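Local coordinates for leucine aminopeptidase 1, chloroplastic (PDB 5D8N), which removes N-terminal amino acids, preferably leucine, from peptides as a magnesium-dependent, homohexameric aminopeptidase of the M17 family, and also acts as a molecular chaperone, at residues A443-E448 / L522-L527; A296-G301 / I397-Q402. The protein carries 1 engineered substitution. One frame throughout, in Å; residues are numbered along the deposited sequence.

Contact 1: residues A443-E448 / L522-L527; sequences AEASGE and LVEWVL
Glu-524 lies across the last turn of helix 433-446, its aliphatic stem against Ala-445 and Ser-446. Its CB, on helix 519-527, is 4.7 Å from Ala-445 CB, and the side chain also touches Ala-442, one turn back. CG, beside its own backbone N and anti to the carbonyl carbon (chi1 -74°), lies 4.2 Å from Ser-446 CB. A bend at chi2 (-67°) folds the carboxylate over the methyl of Ala-445. CD is 4.1 Å from Ala-445 CB, and OE1 comes to 3.9 Å from that methyl. The oxygens themselves bond elsewhere in the chain: OE1 makes a salt bridge with Arg-528, while OE2 is hydrogen-bonded to the hydroxyl of Tyr-205 on helix 197-221.

Next to this packing the helix ends at Ser-446; Gly-447, with positive phi, is the first residue beyond it, and its N still donates to Ala-443 O over 2.8 Å. Ser-446 OG then accepts from Glu-448 N at 3.2 Å, a nearly straight bond (162°) that forms an ST turn. The same hydroxyl is hydrogen-bonded to Thr-521 OG1, as is Glu-448 OE1, and Glu-448 OE2 takes the N-H of Gly-518. These bonds fasten the turn after one helix to the start of the other. The chemistry is thus divided: between the segments no hydrogen bond forms, and a methyl and the serine CB lie against the stem and carboxylate of Glu-524. The two carboxylate oxygens have separate partners, Arg-528 and Tyr-205, which is consistent with a carboxylate held ionised and in its bent conformation.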
ATOM      1  N   ALA A 443     -36.126   0.957 -19.162  1.00 20.26           N
ATOM      2  CA  ALA A 443     -34.766   0.924 -19.676  1.00 22.31           C
ATOM      3  C   ALA A 443     -34.681   0.194 -21.007  1.00 23.52           C
ATOM      4  O   ALA A 443     -33.890   0.549 -21.876  1.00 23.09           O
ATOM      5  CB  ALA A 443     -33.828   0.273 -18.675  1.00 23.71           C
ATOM      6  N   GLU A 444     -35.482  -0.853 -21.143  1.00 25.42           N
ATOM      7  CA  GLU A 444     -35.656  -1.510 -22.416  1.00 27.89           C
ATOM      8  C   GLU A 444     -36.150  -0.541 -23.500  1.00 25.98           C
ATOM      9  O   GLU A 444     -35.604  -0.527 -24.594  1.00 21.48           O
ATOM     10  CB  GLU A 444     -36.619  -2.687 -22.241  1.00 37.83           C
ATOM     11  CG  GLU A 444     -36.909  -3.522 -23.478  1.00 58.36           C
ATOM     12  CD  GLU A 444     -35.754  -4.427 -23.860  1.00 80.10           C
ATOM     13  OE1 GLU A 444     -35.006  -4.850 -22.947  1.00 92.38           O
ATOM     14  OE2 GLU A 444     -35.581  -4.683 -25.075  1.00 91.00           O
ATOM     15  N   ALA A 445     -37.109   0.328 -23.171  1.00 25.14           N
ATOM     16  CA  ALA A 445     -37.583   1.333 -24.108  1.00 23.73           C
ATOM     17  C   ALA A 445     -36.556   2.432 -24.383  1.00 22.44           C
ATOM     18  O   ALA A 445     -36.356   2.814 -25.531  1.00 23.51           O
ATOM     19  CB  ALA A 445     -38.916   1.930 -23.642  1.00 24.10           C
ATOM     20  N   SER A 446     -35.849   2.907 -23.363  1.00 22.51           N
ATOM     21  CA  SER A 446     -34.864   3.969 -23.547  1.00 19.21           C
ATOM     22  C   SER A 446     -33.555   3.481 -24.164  1.00 18.81           C
ATOM     23  O   SER A 446     -32.793   4.252 -24.740  1.00 19.60           O
ATOM     24  CB  SER A 446     -34.550   4.583 -22.191  1.00 21.03           C
ATOM     25  OG  SER A 446     -33.803   3.709 -21.356  1.00 20.07           O
ATOM     26  N   GLY A 447     -33.248   2.202 -24.011  1.00 17.90           N
ATOM     27  CA  GLY A 447     -31.978   1.692 -24.465  1.00 18.84           C
ATOM     28  C   GLY A 447     -30.866   1.738 -23.438  1.00 21.11           C
ATOM     29  O   GLY A 447     -29.767   1.266 -23.714  1.00 24.76           O
ATOM     30  N   GLU A 448     -31.157   2.226 -22.232  1.00 19.81           N
ATOM     31  CA  GLU A 448     -30.136   2.334 -21.192  1.00 18.96           C
ATOM     32  C   GLU A 448     -29.932   0.986 -20.492  1.00 19.75           C
ATOM     33  O   GLU A 448     -30.851   0.175 -20.374  1.00 20.29           O
ATOM     34  CB  GLU A 448     -30.515   3.434 -20.206  1.00 18.87           C
ATOM     35  CG  GLU A 448     -30.486   4.817 -20.837  1.00 20.87           C
ATOM     36  CD  GLU A 448     -30.405   5.966 -19.824  1.00 22.69           C
ATOM     37  OE1 GLU A 448     -31.298   6.074 -18.954  1.00 22.09           O
ATOM     38  OE2 GLU A 448     -29.568   6.876 -20.026  1.00 20.61           O
ATOM     39  N   LEU A 522     -35.719   7.609 -16.923  1.00 18.82           N
ATOM     40  CA  LEU A 522     -36.658   8.239 -16.018  1.00 19.94           C
ATOM     41  C   LEU A 522     -37.879   8.809 -16.745  1.00 20.63           C
ATOM     42  O   LEU A 522     -39.013   8.721 -16.260  1.00 21.32           O
ATOM     43  CB  LEU A 522     -35.985   9.332 -15.196  1.00 19.72           C
ATOM     44  CG  LEU A 522     -34.888   8.854 -14.227  1.00 19.04           C
ATOM     45  CD1 LEU A 522     -34.270  10.037 -13.505  1.00 19.54           C
ATOM     46  CD2 LEU A 522     -35.352   7.786 -13.261  1.00 18.48           C
ATOM     47  N   VAL A 523     -37.634   9.454 -17.874  1.00 20.90           N
ATOM     48  CA  VAL A 523     -38.723   9.993 -18.668  1.00 21.71           C
ATOM     49  C   VAL A 523     -39.661   8.863 -19.091  1.00 22.56           C
ATOM     50  O   VAL A 523     -40.895   9.007 -18.984  1.00 21.32           O
ATOM     51  CB  VAL A 523     -38.227  10.789 -19.888  1.00 21.78           C
ATOM     52  CG1 VAL A 523     -39.376  11.090 -20.852  1.00 20.56           C
ATOM     53  CG2 VAL A 523     -37.557  12.069 -19.422  1.00 22.97           C
ATOM     54  N   GLU A 524     -39.092   7.786 -19.632  1.00 21.17           N
ATOM     55  CA  GLU A 524     -39.925   6.653 -20.038  1.00 22.64           C
ATOM     56  C   GLU A 524     -40.714   6.140 -18.853  1.00 22.53           C
ATOM     57  O   GLU A 524     -41.875   5.760 -18.989  1.00 22.75           O
ATOM     58  CB  GLU A 524     -39.111   5.512 -20.642  1.00 24.83           C
ATOM     59  CG  GLU A 524     -38.616   5.796 -22.056  1.00 30.62           C
ATOM     60  CD  GLU A 524     -39.734   5.884 -23.100  1.00 35.96           C
ATOM     61  OE1 GLU A 524     -40.799   5.252 -22.910  1.00 28.11           O
ATOM     62  OE2 GLU A 524     -39.473   6.482 -24.166  1.00 45.48           O
ATOM     63  N   TRP A 525     -40.078   6.044 -17.692  1.00 20.68           N
ATOM     64  CA  TRP A 525     -40.765   5.504 -16.532  1.00 20.57           C
ATOM     65  C   TRP A 525     -41.947   6.389 -16.128  1.00 21.32           C
ATOM     66  O   TRP A 525     -43.020   5.908 -15.785  1.00 21.15           O
ATOM     67  CB  TRP A 525     -39.792   5.372 -15.355  1.00 21.42           C
ATOM     68  CG  TRP A 525     -40.442   4.898 -14.086  1.00 21.65           C
ATOM     69  CD1 TRP A 525     -40.921   3.644 -13.830  1.00 22.40           C
ATOM     70  CD2 TRP A 525     -40.749   5.685 -12.939  1.00 21.17           C
ATOM     71  NE1 TRP A 525     -41.350   3.565 -12.529  1.00 22.63           N
ATOM     72  CE2 TRP A 525     -41.315   4.817 -11.982  1.00 21.39           C
ATOM     73  CE3 TRP A 525     -40.457   7.002 -12.564  1.00 21.95           C
ATOM     74  CZ2 TRP A 525     -41.624   5.231 -10.689  1.00 21.54           C
ATOM     75  CZ3 TRP A 525     -40.800   7.430 -11.287  1.00 21.30           C
ATOM     76  CH2 TRP A 525     -41.346   6.531 -10.355  1.00 21.39           C
ATOM     77  N   VAL A 526     -41.728   7.697 -16.064  1.00 24.01           N
ATOM     78  CA  VAL A 526     -42.817   8.633 -15.749  1.00 23.09           C
ATOM     79  C   VAL A 526     -43.978   8.489 -16.724  1.00 23.56           C
ATOM     80  O   VAL A 526     -45.135   8.432 -16.308  1.00 24.65           O
ATOM     81  CB  VAL A 526     -42.319  10.103 -15.735  1.00 22.90           C
ATOM     82  CG1 VAL A 526     -43.468  11.093 -15.681  1.00 20.88           C
ATOM     83  CG2 VAL A 526     -41.405  10.306 -14.539  1.00 21.53           C
ATOM     84  N   LEU A 527     -43.651   8.428 -18.014  1.00 24.27           N
ATOM     85  CA  LEU A 527     -44.651   8.335 -19.062  1.00 26.95           C
ATOM     86  C   LEU A 527     -45.439   7.034 -19.053  1.00 31.20           C
ATOM     87  O   LEU A 527     -46.600   7.018 -19.451  1.00 27.59           O
ATOM     88  CB  LEU A 527     -43.996   8.467 -20.423  1.00 27.41           C
ATOM     89  CG  LEU A 527     -43.571   9.905 -20.735  1.00 34.11           C
ATOM     90  CD1 LEU A 527     -43.099   9.982 -22.179  1.00 41.06           C
ATOM     91  CD2 LEU A 527     -44.707  10.876 -20.513  1.00 38.02           C
TER

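Contact 2: residues A296-G301 / I397-Q402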
ATOM      1  N   ALA A 296     -41.886  10.553  -7.147  1.00 20.23           N
ATOM      2  CA  ALA A 296     -40.695  11.345  -6.899  1.00 20.77           C
ATOM      3  C   ALA A 296     -39.447  10.774  -7.569  1.00 19.41           C
ATOM      4  O   ALA A 296     -39.181   9.577  -7.550  1.00 18.83           O
ATOM      5  CB  ALA A 296     -40.438  11.505  -5.398  1.00 22.89           C
ATOM      6  N   LEU A 297     -38.579  11.696  -7.953  1.00 19.10           N
ATOM      7  CA  LEU A 297     -37.265  11.374  -8.482  1.00 19.79           C
ATOM      8  C   LEU A 297     -36.267  12.120  -7.613  1.00 19.29           C
ATOM      9  O   LEU A 297     -36.281  13.351  -7.576  1.00 21.03           O
ATOM     10  CB  LEU A 297     -37.151  11.848  -9.933  1.00 19.78           C
ATOM     11  CG  LEU A 297     -38.148  11.220 -10.905  1.00 20.15           C
ATOM     12  CD1 LEU A 297     -38.002  11.836 -12.276  1.00 21.53           C
ATOM     13  CD2 LEU A 297     -37.876   9.722 -10.974  1.00 22.30           C
ATOM     14  N   VAL A 298     -35.431  11.364  -6.907  1.00 17.72           N
ATOM     15  CA  VAL A 298     -34.449  11.897  -5.979  1.00 16.63           C
ATOM     16  C   VAL A 298     -33.031  11.670  -6.508  1.00 17.30           C
ATOM     17  O   VAL A 298     -32.669  10.545  -6.867  1.00 17.81           O
ATOM     18  CB  VAL A 298     -34.582  11.202  -4.620  1.00 16.61           C
ATOM     19  CG1 VAL A 298     -33.503  11.713  -3.674  1.00 18.13           C
ATOM     20  CG2 VAL A 298     -35.960  11.483  -4.053  1.00 17.33           C
ATOM     21  N   GLY A 299     -32.249  12.742  -6.587  1.00 16.90           N
ATOM     22  CA  GLY A 299     -30.893  12.652  -7.125  1.00 18.64           C
ATOM     23  C   GLY A 299     -29.851  13.088  -6.121  1.00 19.41           C
ATOM     24  O   GLY A 299     -30.003  14.111  -5.453  1.00 21.18           O
ATOM     25  N   LYS A 300     -28.811  12.280  -5.960  1.00 20.36           N
ATOM     26  CA  LYS A 300     -27.677  12.679  -5.140  1.00 19.53           C
ATOM     27  C   LYS A 300     -27.014  13.915  -5.740  1.00 18.22           C
ATOM     28  O   LYS A 300     -26.642  13.940  -6.908  1.00 18.05           O
ATOM     29  CB  LYS A 300     -26.667  11.536  -5.032  1.00 21.93           C
ATOM     30  CG  LYS A 300     -25.437  11.907  -4.235  1.00 24.03           C
ATOM     31  CD  LYS A 300     -24.520  10.711  -4.041  1.00 28.25           C
ATOM     32  CE  LYS A 300     -23.135  11.076  -4.527  1.00 28.63           C
ATOM     33  NZ  LYS A 300     -22.109  10.271  -3.860  1.00 30.59           N
ATOM     34  N   GLY A 301     -26.816  14.935  -4.923  1.00 18.98           N
ATOM     35  CA  GLY A 301     -26.321  16.219  -5.409  1.00 21.57           C
ATOM     36  C   GLY A 301     -25.166  16.781  -4.595  1.00 22.69           C
ATOM     37  O   GLY A 301     -25.112  17.961  -4.255  1.00 24.20           O
ATOM     38  N   ILE A 397     -36.632  10.957   3.038  1.00 18.51           N
ATOM     39  CA  ILE A 397     -37.650  11.242   4.043  1.00 18.76           C
ATOM     40  C   ILE A 397     -38.514  12.374   3.516  1.00 19.85           C
ATOM     41  O   ILE A 397     -39.727  12.284   3.568  1.00 20.32           O
ATOM     42  CB  ILE A 397     -37.006  11.639   5.380  1.00 19.29           C
ATOM     43  CG1 ILE A 397     -36.348  10.411   6.017  1.00 19.55           C
ATOM     44  CG2 ILE A 397     -38.038  12.196   6.347  1.00 21.32           C
ATOM     45  CD1 ILE A 397     -35.256  10.738   7.032  1.00 20.49           C
ATOM     46  N   TYR A 398     -37.895  13.407   2.945  1.00 19.05           N
ATOM     47  CA  TYR A 398     -38.646  14.525   2.393  1.00 20.65           C
ATOM     48  C   TYR A 398     -39.562  14.074   1.269  1.00 22.51           C
ATOM     49  O   TYR A 398     -40.732  14.445   1.198  1.00 21.59           O
ATOM     50  CB  TYR A 398     -37.677  15.569   1.845  1.00 21.52           C
ATOM     51  CG  TYR A 398     -38.334  16.835   1.356  1.00 24.07           C
ATOM     52  CD1 TYR A 398     -38.742  16.966   0.052  1.00 22.40           C
ATOM     53  CD2 TYR A 398     -38.574  17.890   2.219  1.00 26.82           C
ATOM     54  CE1 TYR A 398     -39.371  18.113  -0.389  1.00 21.93           C
ATOM     55  CE2 TYR A 398     -39.143  19.078   1.772  1.00 25.84           C
ATOM     56  CZ  TYR A 398     -39.569  19.165   0.472  1.00 24.74           C
ATOM     57  OH  TYR A 398     -40.074  20.359   0.008  1.00 24.46           O
ATOM     58  N   ALA A 399     -39.042  13.225   0.386  1.00 22.69           N
ATOM     59  CA  ALA A 399     -39.870  12.699  -0.690  1.00 22.32           C
ATOM     60  C   ALA A 399     -41.086  11.967  -0.124  1.00 22.04           C
ATOM     61  O   ALA A 399     -42.214  12.110  -0.635  1.00 23.77           O
ATOM     62  CB  ALA A 399     -39.059  11.778  -1.603  1.00 22.01           C
ATOM     63  N   CYS A 400     -40.858  11.089   0.841  1.00 19.90           N
ATOM     64  CA  CYS A 400     -41.976  10.361   1.427  1.00 21.47           C
ATOM     65  C   CYS A 400     -42.996  11.324   2.048  1.00 23.48           C
ATOM     66  O   CYS A 400     -44.183  11.080   1.980  1.00 25.32           O
ATOM     67  CB  CYS A 400     -41.511   9.336   2.459  1.00 22.76           C
ATOM     68  SG  CYS A 400     -40.564   7.969   1.745  1.00 26.25           S
ATOM     69  N   ASN A 401     -42.527  12.438   2.597  1.00 24.31           N
ATOM     70  CA  ASN A 401     -43.403  13.408   3.230  1.00 27.56           C
ATOM     71  C   ASN A 401     -44.187  14.255   2.252  1.00 28.04           C
ATOM     72  O   ASN A 401     -45.141  14.901   2.667  1.00 28.25           O
ATOM     73  CB  ASN A 401     -42.627  14.344   4.161  1.00 27.79           C
ATOM     74  CG  ASN A 401     -42.206  13.656   5.439  1.00 26.41           C
ATOM     75  OD1 ASN A 401     -42.751  12.621   5.788  1.00 28.45           O
ATOM     76  ND2 ASN A 401     -41.188  14.177   6.093  1.00 25.69           N
ATOM     77  N   GLN A 402     -43.889  14.150   0.965  1.00 27.16           N
ATOM     78  CA  GLN A 402     -44.728  14.779  -0.044  1.00 24.89           C
ATOM     79  C   GLN A 402     -45.943  13.897  -0.403  1.00 27.40           C
ATOM     80  O   GLN A 402     -46.751  14.248  -1.260  1.00 24.08           O
ATOM     81  CB  GLN A 402     -43.904  15.085  -1.293  1.00 24.38           C
ATOM     82  CG  GLN A 402     -42.691  15.963  -1.071  1.00 26.93           C
ATOM     83  CD  GLN A 402     -42.939  17.084  -0.070  1.00 34.61           C
ATOM     84  OE1 GLN A 402     -42.429  17.078   1.076  1.00 43.99           O
ATOM     85  NE2 GLN A 402     -43.680  18.084  -0.529  1.00 28.91           N
TER
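Ala-296 and Val-298 hold the methyl of Ala-399 against the central mixed sheet of the alpha/beta catalytic domain, with helix 388-401 lying on one face of strand 293-305. The close packing is all aliphatic. Ala-296 CB meets Ala-399 CB at 4.0 Å, a methyl-to-methyl contact that lets the backbones approach to 6.4 Å between the CA atoms of the two alanines. Ile-407 and Ile-352, on the strands flanking 293-305, also touch Ala-399.

Farther round the helix the contact gives way to other surroundings. Tyr-398 makes no contact with 296-301 and instead packs edge-to-face with Phe-279 and His-281, and Asn-401 faces solvent. The carbonyl of Gln-402, just past the helix, accepts a hydrogen bond from Lys-294 NZ and so ties the helix end back to the same strand. Toward the other end of the strand lies Lys-300, a magnesium ligand that does not touch the helix. Val-298 completes the tight part: with CG1 anti to the backbone N (chi1 177°), CG2 lies beside that N, 4.7 Å from Ala-296 CB and 4.0 Å from Ala-399 CB.

Overall arrangement
Along the chain the two contacts follow in series, neither nesting nor crossing. Contact 2 closes first: from strand 293-305 the chain runs through helix 327-342 and strand 347-358, and past the other magnesium ligands, before helix 388-401 returns to the sheet. Strand 406-411 follows, adding to the sheet beside 293-305. Contact 1 then joins helix 433-446 to the C-terminal helix 519-527, closing a 73-residue loop that includes strand 496-501. The contacts meet through the sheet: Leu-297 points away from helix 388-401, and its CD2 packs at 3.7 Å against Trp-525 CZ3, placing the C-terminal helix on the opposite face.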